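Local coordinates for RRNA methyltransferase (PDB 1O9G), which methylates a guanine of 23S ribosomal RNA at N1, with S-adenosyl-L-methionine as methyl donor, and so confers resistance to the orthosomycin antibiotic avilamycin, at residues L65-V68 and L69-H73; Y124-A127 and A128-A131; A131-L134 and R135-T139. The protein carries 3 engineered substitutions. All blocks are in the same frame, centred on the assembly; numbering follows the deposited sequence.

Interaction 1 of 3, residues L65-V68 and L69-H73; sequences LLTV and LGLLH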
ATOM      1  N   LEU A  65      -0.377   0.302   4.831  1.00 11.36           N
ATOM      2  CA  LEU A  65      -0.573   1.101   3.642  1.00 10.94           C
ATOM      3  C   LEU A  65      -1.558   0.449   2.666  1.00 10.65           C
ATOM      4  O   LEU A  65      -2.508   1.075   2.192  1.00 10.70           O
ATOM      5  CB  LEU A  65       0.758   1.436   2.971  1.00 11.52           C
ATOM      6  CG  LEU A  65       0.733   2.188   1.648  1.00 12.81           C
ATOM      7  CD1 LEU A  65      -0.078   3.493   1.725  1.00 14.24           C
ATOM      8  CD2 LEU A  65       2.175   2.468   1.202  1.00 13.51           C
ATOM      9  N   LEU A  66      -1.335  -0.805   2.358  1.00 11.08           N
ATOM     10  CA  LEU A  66      -2.181  -1.510   1.420  1.00 10.35           C
ATOM     11  C   LEU A  66      -3.589  -1.637   1.950  1.00 10.16           C
ATOM     12  O   LEU A  66      -4.530  -1.534   1.188  1.00 11.16           O
ATOM     13  CB  LEU A  66      -1.577  -2.884   1.086  1.00 10.19           C
ATOM     14  CG  LEU A  66      -2.320  -3.693   0.023  1.00 10.59           C
ATOM     15  CD1 LEU A  66      -2.287  -2.988  -1.320  1.00 11.34           C
ATOM     16  CD2 LEU A  66      -1.720  -5.045  -0.090  1.00 12.54           C
ATOM     17  N   THR A  67      -3.724  -1.814   3.250  1.00 10.26           N
ATOM     18  CA  THR A  67      -5.041  -2.000   3.839  1.00 10.40           C
ATOM     19  C   THR A  67      -5.825  -0.683   3.840  1.00 11.42           C
ATOM     20  O   THR A  67      -7.034  -0.670   3.534  1.00 11.39           O
ATOM     21  CB  THR A  67      -4.931  -2.575   5.251  1.00 10.69           C
ATOM     22  OG1 THR A  67      -4.291  -3.870   5.194  1.00 11.11           O
ATOM     23  CG2 THR A  67      -6.291  -2.816   5.847  1.00 11.90           C
ATOM     24  N   VAL A  68      -5.159   0.438   4.139  1.00 10.65           N
ATOM     25  CA  VAL A  68      -5.753   1.783   4.014  1.00 11.41           C
ATOM     26  C   VAL A  68      -6.303   1.949   2.600  1.00 10.57           C
ATOM     27  O   VAL A  68      -7.444   2.353   2.423  1.00 12.50           O
ATOM     28  CB  VAL A  68      -4.747   2.915   4.327  1.00 12.37           C
ATOM     29  CG1 VAL A  68      -5.187   4.266   3.778  1.00 16.16           C
ATOM     30  CG2 VAL A  68      -4.522   2.963   5.796  1.00 13.42           C
ATOM     31  N   LEU A  69      -5.494   1.624   1.594  1.00 10.40           N
ATOM     32  CA  LEU A  69      -5.933   1.802   0.232  1.00 11.21           C
ATOM     33  C   LEU A  69      -7.064   0.877  -0.134  1.00 11.19           C
ATOM     34  O   LEU A  69      -8.017   1.263  -0.806  1.00 12.34           O
ATOM     35  CB  LEU A  69      -4.790   1.656  -0.722  1.00 11.31           C
ATOM     36  CG  LEU A  69      -3.739   2.758  -0.589  1.00 11.76           C
ATOM     37  CD1 LEU A  69      -2.524   2.369  -1.436  1.00 14.13           C
ATOM     38  CD2 LEU A  69      -4.308   4.120  -1.021  1.00 13.55           C
ATOM     39  N   GLY A  70      -6.975  -0.369   0.327  1.00 10.70           N
ATOM     40  CA  GLY A  70      -7.989  -1.366   0.075  1.00 11.39           C
ATOM     41  C   GLY A  70      -9.367  -0.953   0.581  1.00 12.52           C
ATOM     42  O   GLY A  70     -10.364  -1.113  -0.118  1.00 13.09           O
ATOM     43  N   LEU A  71      -9.431  -0.390   1.785  1.00 12.43           N
ATOM     44  CA  LEU A  71     -10.684   0.073   2.362  1.00 13.56           C
ATOM     45  C   LEU A  71     -11.120   1.396   1.740  1.00 15.03           C
ATOM     46  O   LEU A  71     -12.235   1.549   1.273  1.00 15.91           O
ATOM     47  CB  LEU A  71     -10.603   0.170   3.892  1.00 13.73           C
ATOM     48  CG  LEU A  71     -10.392  -1.155   4.637  1.00 13.91           C
ATOM     49  CD1 LEU A  71     -10.109  -0.907   6.107  1.00 14.58           C
ATOM     50  CD2 LEU A  71     -11.572  -2.065   4.433  1.00 14.26           C
ATOM     51  N   LEU A  72     -10.210   2.349   1.711  1.00 15.31           N
ATOM     52  CA  LEU A  72     -10.558   3.690   1.262  1.00 16.55           C
ATOM     53  C   LEU A  72     -10.983   3.688  -0.205  1.00 15.97           C
ATOM     54  O   LEU A  72     -11.945   4.381  -0.570  1.00 17.86           O
ATOM     55  CB  LEU A  72      -9.402   4.661   1.529  1.00 17.16           C
ATOM     56  CG  LEU A  72      -9.663   6.134   1.305  1.00 20.65           C
ATOM     57  CD1 LEU A  72     -10.815   6.616   2.141  1.00 21.62           C
ATOM     58  CD2 LEU A  72      -8.422   6.912   1.636  1.00 22.77           C
ATOM     59  N   HIS A  73     -10.327   2.875  -1.022  1.00 15.44           N
ATOM     60  CA  HIS A  73     -10.541   2.837  -2.459  1.00 15.46           C
ATOM     61  C   HIS A  73     -11.176   1.537  -2.954  1.00 14.65           C
ATOM     62  O   HIS A  73     -10.999   1.136  -4.107  1.00 15.01           O
ATOM     63  CB  HIS A  73      -9.233   3.139  -3.193  1.00 15.31           C
ATOM     64  CG  HIS A  73      -8.805   4.557  -3.049  1.00 18.74           C
ATOM     65  ND1 HIS A  73      -9.395   5.576  -3.752  1.00 21.06           N
ATOM     66  CD2 HIS A  73      -7.892   5.139  -2.236  1.00 20.24           C
ATOM     67  CE1 HIS A  73      -8.851   6.725  -3.390  1.00 24.17           C
ATOM     68  NE2 HIS A  73      -7.931   6.482  -2.473  1.00 25.13           N
TER

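Interaction 2 of 3, residues Y124-A127 and A128-A131; sequences YLEA and AQAA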
ATOM      1  N   TYR A 124     -11.348   2.287  23.440  1.00 13.29           N
ATOM      2  CA  TYR A 124     -11.686   0.968  22.896  1.00 12.74           C
ATOM      3  C   TYR A 124     -13.051   1.045  22.203  1.00 13.36           C
ATOM      4  O   TYR A 124     -13.270   0.393  21.177  1.00 14.52           O
ATOM      5  CB  TYR A 124     -11.682  -0.122  23.963  1.00 14.29           C
ATOM      6  CG  TYR A 124     -10.324  -0.422  24.523  1.00 15.11           C
ATOM      7  CD1 TYR A 124      -9.339  -0.982  23.732  1.00 16.75           C
ATOM      8  CD2 TYR A 124     -10.027  -0.126  25.823  1.00 16.30           C
ATOM      9  CE1 TYR A 124      -8.098  -1.261  24.245  1.00 19.97           C
ATOM     10  CE2 TYR A 124      -8.760  -0.376  26.362  1.00 17.30           C
ATOM     11  CZ  TYR A 124      -7.810  -0.947  25.554  1.00 18.61           C
ATOM     12  OH  TYR A 124      -6.585  -1.197  26.121  1.00 24.57           O
ATOM     13  N   LEU A 125     -13.974   1.819  22.779  1.00 14.09           N
ATOM     14  CA  LEU A 125     -15.283   2.002  22.153  1.00 15.62           C
ATOM     15  C   LEU A 125     -15.233   2.939  20.942  1.00 17.21           C
ATOM     16  O   LEU A 125     -15.999   2.751  20.010  1.00 17.98           O
ATOM     17  CB  LEU A 125     -16.313   2.503  23.166  1.00 16.74           C
ATOM     18  CG  LEU A 125     -16.848   1.471  24.134  1.00 18.73           C
ATOM     19  CD1 LEU A 125     -17.883   2.127  25.044  1.00 22.34           C
ATOM     20  CD2 LEU A 125     -17.451   0.232  23.422  1.00 23.62           C
ATOM     21  N   GLU A 126     -14.338   3.914  20.952  1.00 16.51           N
ATOM     22  CA  GLU A 126     -14.047   4.751  19.783  1.00 18.11           C
ATOM     23  C   GLU A 126     -13.568   3.829  18.645  1.00 17.51           C
ATOM     24  O   GLU A 126     -14.014   3.966  17.501  1.00 19.31           O
ATOM     25  CB  GLU A 126     -13.001   5.832  20.098  1.00 19.18           C
ATOM     26  CG  GLU A 126     -13.497   6.999  20.969  1.00 22.06           C
ATOM     27  CD  GLU A 126     -12.412   8.040  21.294  1.00 24.54           C
ATOM     28  OE1 GLU A 126     -11.441   7.727  22.024  1.00 27.23           O
ATOM     29  OE2 GLU A 126     -12.519   9.183  20.834  1.00 31.13           O
ATOM     30  N   ALA A 127     -12.736   2.844  18.964  1.00 15.74           N
ATOM     31  CA  ALA A 127     -12.219   1.938  17.960  1.00 15.43           C
ATOM     32  C   ALA A 127     -13.291   0.960  17.475  1.00 15.44           C
ATOM     33  O   ALA A 127     -13.341   0.627  16.298  1.00 15.49           O
ATOM     34  CB  ALA A 127     -11.016   1.181  18.481  1.00 15.22           C
ATOM     35  N   ALA A 128     -14.127   0.450  18.375  1.00 14.68           N
ATOM     36  CA  ALA A 128     -15.187  -0.475  17.976  1.00 16.49           C
ATOM     37  C   ALA A 128     -16.126   0.200  16.992  1.00 16.59           C
ATOM     38  O   ALA A 128     -16.460  -0.407  15.993  1.00 15.89           O
ATOM     39  CB  ALA A 128     -15.943  -0.996  19.185  1.00 17.67           C
ATOM     40  N   GLN A 129     -16.532   1.443  17.252  1.00 16.87           N
ATOM     41  CA  GLN A 129     -17.409   2.182  16.344  1.00 18.89           C
ATOM     42  C   GLN A 129     -16.728   2.471  15.001  1.00 17.56           C
ATOM     43  O   GLN A 129     -17.385   2.446  13.967  1.00 19.08           O
ATOM     44  CB  GLN A 129     -17.955   3.470  17.002  1.00 20.46           C
ATOM     45  CG  GLN A 129     -16.967   4.647  17.310  1.00 24.35           C
ATOM     46  CD  GLN A 129     -17.606   5.809  18.077  1.00 28.92           C
ATOM     47  OE1 GLN A 129     -17.481   5.890  19.303  1.00 28.66           O
ATOM     48  NE2 GLN A 129     -18.292   6.709  17.366  1.00 29.99           N
ATOM     49  N   ALA A 130     -15.430   2.744  15.014  1.00 16.22           N
ATOM     50  CA  ALA A 130     -14.683   2.943  13.772  1.00 16.37           C
ATOM     51  C   ALA A 130     -14.723   1.653  12.931  1.00 15.89           C
ATOM     52  O   ALA A 130     -14.883   1.689  11.712  1.00 16.85           O
ATOM     53  CB  ALA A 130     -13.247   3.376  14.054  1.00 16.22           C
ATOM     54  N   ALA A 131     -14.589   0.504  13.581  1.00 15.85           N
ATOM     55  CA  ALA A 131     -14.604  -0.785  12.860  1.00 15.51           C
ATOM     56  C   ALA A 131     -15.978  -1.034  12.259  1.00 16.30           C
ATOM     57  O   ALA A 131     -16.065  -1.540  11.147  1.00 17.73           O
ATOM     58  CB  ALA A 131     -14.218  -1.927  13.781  1.00 15.58           C
TER

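Interaction 3 of 3, residues A131-L134 and R135-T139; sequences ARRL and RERLT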
ATOM      1  N   ALA A 131     -14.589   0.504  13.581  1.00 15.85           N
ATOM      2  CA  ALA A 131     -14.604  -0.785  12.860  1.00 15.51           C
ATOM      3  C   ALA A 131     -15.978  -1.034  12.259  1.00 16.30           C
ATOM      4  O   ALA A 131     -16.065  -1.540  11.147  1.00 17.73           O
ATOM      5  CB  ALA A 131     -14.218  -1.927  13.781  1.00 15.58           C
ATOM      6  N   ARG A 132     -17.037  -0.683  12.992  1.00 17.46           N
ATOM      7  CA  ARG A 132     -18.399  -0.800  12.496  1.00 19.66           C
ATOM      8  C   ARG A 132     -18.581   0.079  11.257  1.00 19.54           C
ATOM      9  O   ARG A 132     -19.110  -0.392  10.259  1.00 19.93           O
ATOM     10  CB  ARG A 132     -19.417  -0.403  13.568  1.00 21.46           C
ATOM     11  CG  ARG A 132     -20.835  -0.274  13.043  1.00 26.12           C
ATOM     12  CD  ARG A 132     -21.826   0.262  14.076  1.00 31.62           C
ATOM     13  NE  ARG A 132     -21.467   1.596  14.589  1.00 36.12           N
ATOM     14  CZ  ARG A 132     -21.601   2.738  13.898  1.00 40.31           C
ATOM     15  NH1 ARG A 132     -22.057   2.736  12.645  1.00 42.00           N
ATOM     16  NH2 ARG A 132     -21.263   3.899  14.454  1.00 41.47           N
ATOM     17  N   ARG A 133     -18.144   1.332  11.310  1.00 18.90           N
ATOM     18  CA  ARG A 133     -18.291   2.235  10.172  1.00 19.13           C
ATOM     19  C   ARG A 133     -17.508   1.741   8.947  1.00 17.95           C
ATOM     20  O   ARG A 133     -18.022   1.777   7.803  1.00 18.98           O
ATOM     21  CB  ARG A 133     -17.887   3.660  10.506  1.00 19.90           C
ATOM     22  CG  ARG A 133     -18.835   4.394  11.450  1.00 23.03           C
ATOM     23  CD  ARG A 133     -18.504   5.851  11.551  1.00 26.74           C
ATOM     24  NE  ARG A 133     -17.250   6.053  12.269  1.00 27.85           N
ATOM     25  CZ  ARG A 133     -17.136   6.248  13.578  1.00 25.22           C
ATOM     26  NH1 ARG A 133     -18.198   6.347  14.365  1.00 29.12           N
ATOM     27  NH2 ARG A 133     -15.938   6.381  14.118  1.00 22.58           N
ATOM     28  N   LEU A 134     -16.307   1.250   9.175  1.00 16.21           N
ATOM     29  CA  LEU A 134     -15.490   0.728   8.077  1.00 15.30           C
ATOM     30  C   LEU A 134     -16.181  -0.475   7.447  1.00 15.43           C
ATOM     31  O   LEU A 134     -16.123  -0.634   6.230  1.00 15.65           O
ATOM     32  CB  LEU A 134     -14.053   0.374   8.540  1.00 14.64           C
ATOM     33  CG  LEU A 134     -13.161   1.555   8.890  1.00 15.52           C
ATOM     34  CD1 LEU A 134     -11.870   1.022   9.534  1.00 15.92           C
ATOM     35  CD2 LEU A 134     -12.866   2.389   7.659  1.00 15.09           C
ATOM     36  N   ARG A 135     -16.749  -1.355   8.259  1.00 15.43           N
ATOM     37  CA  ARG A 135     -17.499  -2.511   7.755  1.00 15.78           C
ATOM     38  C   ARG A 135     -18.700  -2.086   6.923  1.00 17.13           C
ATOM     39  O   ARG A 135     -18.944  -2.655   5.866  1.00 17.25           O
ATOM     40  CB  ARG A 135     -17.943  -3.451   8.862  1.00 17.91           C
ATOM     41  CG  ARG A 135     -18.724  -4.662   8.385  1.00 19.63           C
ATOM     42  CD  ARG A 135     -19.115  -5.670   9.449  1.00 24.19           C
ATOM     43  NE  ARG A 135     -19.488  -5.052  10.710  1.00 26.66           N
ATOM     44  CZ  ARG A 135     -20.618  -4.419  10.952  1.00 32.51           C
ATOM     45  NH1 ARG A 135     -21.570  -4.341  10.030  1.00 35.24           N
ATOM     46  NH2 ARG A 135     -20.809  -3.885  12.157  1.00 32.25           N
ATOM     47  N   GLU A 136     -19.445  -1.099   7.390  1.00 18.35           N
ATOM     48  CA  GLU A 136     -20.604  -0.614   6.659  1.00 21.02           C
ATOM     49  C   GLU A 136     -20.202  -0.036   5.294  1.00 20.44           C
ATOM     50  O   GLU A 136     -20.867  -0.313   4.296  1.00 21.61           O
ATOM     51  CB  GLU A 136     -21.414   0.389   7.492  1.00 23.91           C
ATOM     52  CG  GLU A 136     -22.013  -0.244   8.746  1.00 27.36           C
ATOM     53  CD  GLU A 136     -22.599   0.754   9.728  1.00 34.76           C
ATOM     54  OE1 GLU A 136     -22.298   1.969   9.628  1.00 37.50           O
ATOM     55  OE2 GLU A 136     -23.367   0.300  10.607  1.00 37.81           O
ATOM     56  N   ARG A 137     -19.125   0.736   5.239  1.00 19.42           N
ATOM     57  CA  ARG A 137     -18.610   1.253   3.976  1.00 19.47           C
ATOM     58  C   ARG A 137     -18.111   0.119   3.065  1.00 17.05           C
ATOM     59  O   ARG A 137     -18.455   0.103   1.883  1.00 17.76           O
ATOM     60  CB  ARG A 137     -17.521   2.328   4.193  1.00 19.54           C
ATOM     61  CG  ARG A 137     -18.076   3.645   4.685  1.00 24.34           C
ATOM     62  CD  ARG A 137     -17.121   4.842   4.668  1.00 27.53           C
ATOM     63  NE  ARG A 137     -16.046   4.787   5.667  1.00 28.20           N
ATOM     64  CZ  ARG A 137     -16.142   5.207   6.934  1.00 27.67           C
ATOM     65  NH1 ARG A 137     -17.284   5.698   7.416  1.00 30.93           N
ATOM     66  NH2 ARG A 137     -15.083   5.144   7.738  1.00 25.30           N
ATOM     67  N   LEU A 138     -17.396  -0.845   3.620  1.00 15.91           N
ATOM     68  CA  LEU A 138     -16.866  -1.941   2.840  1.00 15.16           C
ATOM     69  C   LEU A 138     -18.001  -2.735   2.189  1.00 15.56           C
ATOM     70  O   LEU A 138     -17.953  -3.062   1.002  1.00 16.13           O
ATOM     71  CB  LEU A 138     -15.973  -2.853   3.689  1.00 14.86           C
ATOM     72  CG  LEU A 138     -15.399  -4.130   3.055  1.00 14.67           C
ATOM     73  CD1 LEU A 138     -14.431  -3.749   1.953  1.00 14.18           C
ATOM     74  CD2 LEU A 138     -14.709  -4.969   4.079  1.00 16.44           C
ATOM     75  N   THR A 139     -19.026  -3.044   2.963  1.00 16.04           N
ATOM     76  CA  THR A 139     -20.182  -3.792   2.505  1.00 17.74           C
ATOM     77  C   THR A 139     -20.871  -3.061   1.350  1.00 18.48           C
ATOM     78  O   THR A 139     -21.215  -3.682   0.344  1.00 18.81           O
ATOM     79  CB  THR A 139     -21.139  -3.981   3.700  1.00 19.89           C
ATOM     80  OG1 THR A 139     -20.488  -4.804   4.680  1.00 21.95           O
ATOM     81  CG2 THR A 139     -22.403  -4.719   3.313  1.00 21.89           C
TER
HETATM   82  O   HOH W   1     -17.292  -4.274  12.238  1.00 25.20           O

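Interaction 1 of 3, residues L65-V68 and L69-H73
Four successive backbone hydrogen bonds join L65-V68 to L69-H73, each running from an amide N to the carbonyl O four residues earlier. The shortest is G70 N to L66 O at 2.8 Å, and through this backbone bond the buried G70 meets the first segment. L72 N reaches V68 O at 2.9 Å. L71 N to T67 O (3.0 Å) and L69 N to L65 O (3.1 Å) complete the set. One further bond of the same spacing, H73 N to L69 O, ends the series, since H73 is the first residue to leave helical backbone angles. The side-chain hydroxyl of T67 also turns back into the helix, where OG1 is hydrogen-bonded to G63 O one turn earlier.

Next outward come the carbons that rest on these carbonyls. L69 CG sits 3.5 Å from L65 O, and L71 lays CB and CG beside T67 O. For L69, a chi1 of -66° sets CG beside its own backbone N and thereby over the preceding turn. L65 instead has CG opposite its N (chi1 176°), beside the carbonyl carbon, and the two leucines end side by side, pointing the same way, with L65 CD1 4.2 Å from L69 CD1.

These residues make up most of helix 64-72, the connection between parallel strands 53-57 and 77-84 in a beta-alpha-beta crossover of the Rossmann-like methyltransferase fold. L66 and L69 both pack on L55 of the first strand, while L65 and L69 touch A36 and F40 of helix 33-45 and L66 and T67 meet L97 of helix 87-98. Beyond the last turn, H73 places its imidazole against the ring of F40, the planes about 50° apart, and NE2 is hydrogen-bonded to T37 OG1.

Interaction 2 of 3, residues Y124-A127 and A128-A131
Q129 folds back over the turn that precedes it, its CG lying 3.0 Å from E126 O and 3.4 Å from L125 O. The cause is its first torsion: chi1 is 68°, which wedges CG between the residue's own backbone N and carbonyl carbon, a crowded position on a helix. From CG the chain runs on extended (chi2 -175°), carrying CD past the same two carbonyls. E126 starts differently, with CB pointing away from the A128-A131 turn and CG beside its own backbone N. It meets the second segment chiefly through its carbonyl, O taking the hydrogen bond from A130 N and lying against Q129 CG.

The methyls of A128, A130 and A131 settle on backbone oxygens. A128 CB lies 3.6 Å from Y124 O. A130 CB is 3.5 Å from A127 O and almost equally near E126 O, so it rests between two carbonyls of the turn before. A131 CB lies at a similar distance, 3.7 Å, from A127 O. Underneath, each amide N of A128-A131 bonds to the carbonyl O four residues back, from A128 N to Y124 O at 2.9 Å through to A131 N on A127 O at 3.0 Å. Q129 N makes the straightest of these, to L125 O, with 168° at the hydrogen.

Y124, L125, A127 and A128 touch Q115, S116, R112 and R113 of helix 102-119, while A127 meets V20 and A130 and A131 meet V21 of a loop. The small methyls of A127, A128, A130 and A131 are buried beneath these neighbours, whereas L125 and E126 are exposed. Unbroken i to i+4 bonding marks a regular alpha helix, here helix 122-140, whose buried alanines let helix 102-119 and the V20-V21 loop come close.

Interaction 3 of 3, residues A131-L134 and R135-T139
R132 and E136, one turn apart, join in a salt bridge: R132 NH1 lies 3.1 Å from E136 OE1 and makes a weak, longer hydrogen bond to OE2. R132 leaves the backbone with CG opposite its N (chi1 170°), continues extended, then bends at chi3 (59°), which brings the guanidinium edge to the carboxylate. The carboxylate plane is turned 58° from the guanidinium plane, so the two groups do not meet as a flat, two-pronged pair. E136, with CG beside its own backbone N, lays that CG 3.3 Å from R132 O.

The chain of R135 crosses that of R132 at about a right angle, NH2 passing 3.7 Å from R132 CG. This guanidinium is held by a salt bridge from NH2 to E109 OE1, and by a water that accepts from NE at 2.8 Å while giving a weak bond to A131 O.

R137 folds its guanidinium back over R133 O, which stands 3.9 Å above the middle of one face, and NH2 reaches 3.5 Å from L134 CD2. R133 and R137 converge on D15 in salt bridges, R133 through NH2 to OD1 and R137 through NH2 to OD2; a shared carboxylate probably offsets their like charges.

At the far end R135 O accepts from T139 N and from T139 OG1 (2.9 Å), on opposite faces of its plane. L134 and L138 are buried, packing on L16 and P102 respectively, while E136 and R137 are exposed. An i to i+4 arginine-glutamate pair over regular backbone bonds, such as R137 N to R133 O, is typical of a solvent-facing stretch of alpha helix; this one is helix 122-140, which E109 of helix 102-119 and D15 tie to their parts of the chain through salt bridges.

Reading from the N terminus, interaction 1 comes first, within helix 64-72, and is complete before the others begin. Interactions 2 and 3 follow on helix 122-140: one opens where the other ends, and they share A131. All three join consecutive residues, so none closes a loop, and none nests within or crosses another. Interaction 1 belongs to the crossover between strands 53-57 and 77-84, whereas the later pair lies farther from the chain's centre. Helix 122-140 meets the earlier helix near its C-terminal end, where L71 CD2 packs 4.1 Å from L138 CD1. Interaction 2 makes no such touch; its nearest atoms to interaction 1 are about 8 Å away.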